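Local coordinates for monosaccharide ABC transporter substrate-binding protein, CUT2 family (Bradyrhizobium sp., PDB 4YHS) that probably binds a sugar or related polyol in the periplasm and delivers it to its ABC transporter, at residues F328-A333 and A341-P346; D70-G75 and V300-I305. All coordinates share one frame; numbering follows the deposited sequence.

Both contacts are buried, with centres about 13 Å apart, and they involve different elements of the fold. Contact 1 sets the end of strand 322-331 against the loop that follows it and is purely apolar, the branches of one isoleucine meeting a phenylalanine and a valine. Contact 2 joins the N-terminal parts of two helices, 71-87 and 299-314, far apart in sequence; there a backbone carbonyl meets a valine, and Tyr72, near a bound Bis-Tris that may mark the solute pocket, stands loosely against Gln302. Loop 341-346 connects them: Ala341 O lies 3.2 Å from Val300 CG1, and Leu344 O packs on Val300 CG2. Helix 299-314 and strand 322-331 follow each other in the chain.

Contact 1: F328-A333 and A341-P346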
# COMPACT_ATOMS: atom_id res chain seq x y z
N PHE A 328 9.98 2.95 -0.26
CA PHE A 328 11.04 3.68 0.42
C PHE A 328 10.56 4.06 1.80
O PHE A 328 9.35 4.20 2.04
CB PHE A 328 11.48 4.94 -0.35
CG PHE A 328 10.37 5.93 -0.60
CD1 PHE A 328 9.56 5.82 -1.73
CD2 PHE A 328 10.16 7.00 0.26
CE1 PHE A 328 8.54 6.74 -1.99
CE2 PHE A 328 9.13 7.92 0.01
CZ PHE A 328 8.33 7.79 -1.12
N VAL A 329 11.53 4.23 2.71
CA VAL A 329 11.19 4.49 4.09
C VAL A 329 11.17 6.01 4.29
O VAL A 329 12.13 6.69 3.94
CB VAL A 329 12.19 3.82 5.05
CG1 VAL A 329 11.94 4.26 6.47
CG2 VAL A 329 12.10 2.29 4.93
N VAL A 330 10.08 6.50 4.86
CA VAL A 330 9.94 7.89 5.21
C VAL A 330 10.32 8.16 6.68
O VAL A 330 9.81 7.47 7.59
CB VAL A 330 8.49 8.32 4.97
CG1 VAL A 330 8.28 9.76 5.40
CG2 VAL A 330 8.16 8.15 3.49
N ASP A 331 11.14 9.19 6.89
CA ASP A 331 11.55 9.60 8.24
C ASP A 331 11.75 11.10 8.27
O ASP A 331 11.42 11.78 7.31
CB ASP A 331 12.83 8.87 8.69
CG ASP A 331 14.04 9.18 7.84
OD1 ASP A 331 14.06 10.14 7.03
OD2 ASP A 331 15.03 8.43 8.04
N SER A 332 12.29 11.63 9.37
CA SER A 332 12.40 13.09 9.47
C SER A 332 13.25 13.67 8.36
O SER A 332 13.02 14.82 7.94
CB SER A 332 12.99 13.51 10.82
OG SER A 332 12.11 13.16 11.85
N ALA A 333 14.27 12.93 7.92
CA ALA A 333 15.24 13.46 6.96
C ALA A 333 14.71 13.55 5.52
O ALA A 333 15.28 14.30 4.72
CB ALA A 333 16.53 12.64 6.99
N ALA A 341 1.00 14.21 -1.59
CA ALA A 341 0.01 13.68 -2.54
C ALA A 341 0.51 12.53 -3.39
O ALA A 341 -0.29 11.95 -4.14
CB ALA A 341 -0.53 14.77 -3.44
N ASN A 342 1.79 12.14 -3.27
CA ASN A 342 2.22 10.88 -3.90
C ASN A 342 1.99 9.67 -2.97
O ASN A 342 1.98 8.52 -3.43
CB ASN A 342 3.68 10.95 -4.30
CG ASN A 342 3.91 11.92 -5.42
OD1 ASN A 342 2.97 12.33 -6.11
ND2 ASN A 342 5.17 12.30 -5.61
N ILE A 343 1.84 9.93 -1.67
CA ILE A 343 1.86 8.82 -0.70
C ILE A 343 0.69 8.79 0.25
O ILE A 343 0.54 7.81 0.96
CB ILE A 343 3.17 8.79 0.16
CG1 ILE A 343 3.38 10.08 0.97
CG2 ILE A 343 4.38 8.55 -0.76
CD1 ILE A 343 4.53 9.96 1.98
N LEU A 344 -0.13 9.84 0.22
CA LEU A 344 -1.37 9.93 1.00
C LEU A 344 -2.35 10.81 0.25
O LEU A 344 -1.95 11.61 -0.60
CB LEU A 344 -1.10 10.52 2.37
CG LEU A 344 -0.49 9.66 3.49
CD1 LEU A 344 -0.18 10.57 4.69
CD2 LEU A 344 -1.46 8.57 3.87
N PRO A 345 -3.65 10.71 0.59
CA PRO A 345 -4.53 11.73 0.03
C PRO A 345 -4.24 13.09 0.64
O PRO A 345 -3.74 13.14 1.77
CB PRO A 345 -5.92 11.23 0.41
CG PRO A 345 -5.70 10.47 1.67
CD PRO A 345 -4.38 9.78 1.48
N PRO A 346 -4.56 14.19 -0.06
CA PRO A 346 -4.44 15.51 0.57
C PRO A 346 -5.32 15.57 1.82
O PRO A 346 -6.36 14.90 1.82
CB PRO A 346 -4.96 16.47 -0.52
CG PRO A 346 -4.75 15.68 -1.82
CD PRO A 346 -5.06 14.29 -1.45
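Ile343 reaches across to strand 322-331 with two different branches. Its CG2 methyl meets CZ of Phe328 at 4.0 Å, approaching the ring obliquely, and the two side chains run at about a right angle to each other. The other branch carries CD1 to within 4.3 Å of CG2 of Val330. The torsions explain the division of labour: CG1 of Ile343 sits between the backbone N and the carbonyl carbon (chi1 60°) and then extends outward (chi2 170°), which sends CD1 to the valine and leaves CG2 for the phenylalanine. The side chain of Phe328 leaves its backbone across the direction of the loop, and the far end of the ring, CZ, makes the contact. The backbones stay well apart, with 10.1 Å between CA of Val330 and CA of Ile343. The direct contact is small, about 90 Å², and Ser298, Tyr283 and Ala296 also pack on Ile343, while Val338 joins Ser298 against Phe328. Further out, the strand is positioned by backbone hydrogen bonds from Phe328 to Ala296 and from Val330 to Ala294. Beyond Val330, Asp331 OD1 receives a weak bond from Ala333 N (2.9 Å, 125°), and Asp331 OD2 is hydrogen-bonded to Tyr174 OH on helix 164-178. This paired, antiparallel run beside strand 293-296, followed by an irregular loop that packs on the strand's side chains, is consistent with the hinge between the two lobes of a type I periplasmic binding protein.

Contact 2: D70-G75 and V300-I305; sequences DAYWLG and VIQGRI
Val300 and Gly75 bring together the N-terminal parts of helices 299-314 and 71-87, two helices of one α/β lobe of the periplasmic binding protein fold. The closest packing is between backbone and side chain. Gly75 has no side chain, and the two CA atoms, Gly75 and Val300, come within 5.0 Å. The carbonyl O of Gly75 then lies against the valine, 3.4 Å from Val300 CG2, and also takes a CA-H...O contact from Val300 CA (3.5 Å, 147°). With CG1 anti to the backbone N, Val300 presents CG2 to that carbonyl, while its other methyl is turned to the loop at Ala341.

The polar side chains meet more loosely. Tyr72 OH stands 4.0 Å from Gln302 NE2, too far for a hydrogen bond; the side chains cross at about a right angle, with ring and amide planes 74° apart. What fixes them is Asp297, whose OD2 is hydrogen-bonded to Tyr72 OH and whose backbone O takes a bond from Gln302 NE2. The Tyr72 side chain is about 4 Å from a bound Bis-Tris molecule, which probably came from the crystallisation liquor but may mark the solute pocket.

Aromatic packing surrounds Trp73 at the start of helix 71-87. CD1 of Tyr72 lies over one face of the Trp73 indole, toward its rim, and Phe65 and His67 meet Trp73 edge-to-face. The helix itself is started by Asp70, the N-cap, whose OD1 also lies in plane at the edge of the indole. The capping bond reaches the carboxylate oxygen almost end-on: Trp73 N to Asp70 OD1 is 3.0 Å, at a nearly straight 175°.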
# COMPACT_ATOMS: atom_id res chain seq x y z
N ASP A 70 -11.44 4.47 4.54
CA ASP A 70 -10.22 4.93 5.20
C ASP A 70 -9.37 5.80 4.30
O ASP A 70 -9.68 5.99 3.13
CB ASP A 70 -9.38 3.73 5.73
CG ASP A 70 -8.94 2.75 4.64
OD1 ASP A 70 -8.99 3.07 3.43
OD2 ASP A 70 -8.49 1.62 4.99
N ALA A 71 -8.28 6.31 4.86
CA ALA A 71 -7.43 7.26 4.15
C ALA A 71 -6.71 6.56 3.00
O ALA A 71 -6.42 7.17 1.97
CB ALA A 71 -6.43 7.89 5.09
N TYR A 72 -6.39 5.29 3.21
CA TYR A 72 -5.68 4.52 2.22
C TYR A 72 -6.46 4.51 0.90
O TYR A 72 -5.93 4.90 -0.13
CB TYR A 72 -5.43 3.08 2.70
CG TYR A 72 -4.53 2.32 1.74
CD1 TYR A 72 -5.04 1.66 0.62
CD2 TYR A 72 -3.15 2.28 1.95
CE1 TYR A 72 -4.20 0.99 -0.27
CE2 TYR A 72 -2.31 1.59 1.08
CZ TYR A 72 -2.85 0.94 -0.02
OH TYR A 72 -2.03 0.27 -0.90
N TRP A 73 -7.71 4.07 0.93
CA TRP A 73 -8.50 4.01 -0.30
C TRP A 73 -8.90 5.41 -0.78
O TRP A 73 -9.07 5.62 -1.98
CB TRP A 73 -9.70 3.05 -0.12
CG TRP A 73 -9.13 1.66 -0.13
CD1 TRP A 73 -8.74 0.91 0.95
CD2 TRP A 73 -8.79 0.88 -1.29
NE1 TRP A 73 -8.21 -0.29 0.53
CE2 TRP A 73 -8.24 -0.33 -0.83
CE3 TRP A 73 -8.92 1.09 -2.66
CZ2 TRP A 73 -7.80 -1.32 -1.71
CZ3 TRP A 73 -8.47 0.07 -3.54
CH2 TRP A 73 -7.94 -1.10 -3.05
N LEU A 74 -8.99 6.39 0.12
CA LEU A 74 -9.13 7.77 -0.33
C LEU A 74 -7.91 8.19 -1.15
O LEU A 74 -8.02 8.88 -2.15
CB LEU A 74 -9.34 8.69 0.88
CG LEU A 74 -9.78 10.13 0.62
CD1 LEU A 74 -11.16 10.16 -0.03
CD2 LEU A 74 -9.78 10.91 1.96
N GLY A 75 -6.72 7.79 -0.71
CA GLY A 75 -5.52 8.02 -1.50
C GLY A 75 -5.53 7.37 -2.87
O GLY A 75 -5.17 7.99 -3.88
N VAL A 300 -1.33 6.30 -3.87
CA VAL A 300 -1.86 7.24 -4.86
C VAL A 300 -1.36 6.90 -6.28
O VAL A 300 -2.15 6.83 -7.25
CB VAL A 300 -1.48 8.70 -4.53
CG1 VAL A 300 -1.99 9.62 -5.59
CG2 VAL A 300 -2.01 9.14 -3.18
N ILE A 301 -0.06 6.69 -6.38
CA ILE A 301 0.61 6.34 -7.62
C ILE A 301 0.18 4.95 -8.14
O ILE A 301 0.11 4.75 -9.35
CB ILE A 301 2.16 6.38 -7.45
CG1 ILE A 301 2.65 7.75 -6.90
CG2 ILE A 301 2.82 6.09 -8.78
CD1 ILE A 301 2.18 8.99 -7.69
N GLN A 302 -0.11 3.99 -7.24
CA GLN A 302 -0.73 2.74 -7.68
C GLN A 302 -2.03 3.02 -8.43
O GLN A 302 -2.25 2.44 -9.50
CB GLN A 302 -0.97 1.81 -6.49
CG GLN A 302 0.33 1.25 -5.95
CD GLN A 302 0.13 0.42 -4.71
OE1 GLN A 302 -0.68 -0.51 -4.70
NE2 GLN A 302 0.84 0.77 -3.63
N GLY A 303 -2.84 3.93 -7.91
CA GLY A 303 -4.03 4.37 -8.61
C GLY A 303 -3.74 5.00 -9.97
O GLY A 303 -4.35 4.62 -10.98
N ARG A 304 -2.83 5.97 -10.00
CA ARG A 304 -2.45 6.59 -11.29
C ARG A 304 -1.93 5.58 -12.34
O ARG A 304 -2.29 5.68 -13.50
CB ARG A 304 -1.35 7.65 -11.08
CG ARG A 304 -1.68 8.82 -10.16
CD ARG A 304 -0.61 9.89 -10.28
NE ARG A 304 -0.86 11.10 -9.47
CZ ARG A 304 -1.47 12.20 -9.93
NH1 ARG A 304 -1.93 12.24 -11.18
NH2 ARG A 304 -1.61 13.28 -9.15
N ILE A 305 -1.05 4.66 -11.93
CA ILE A 305 -0.49 3.68 -12.84
C ILE A 305 -1.57 2.79 -13.44
O ILE A 305 -1.53 2.49 -14.62
CB ILE A 305 0.60 2.82 -12.14
CG1 ILE A 305 1.87 3.67 -12.00
CG2 ILE A 305 0.92 1.54 -12.97
CD1 ILE A 305 2.92 3.07 -11.16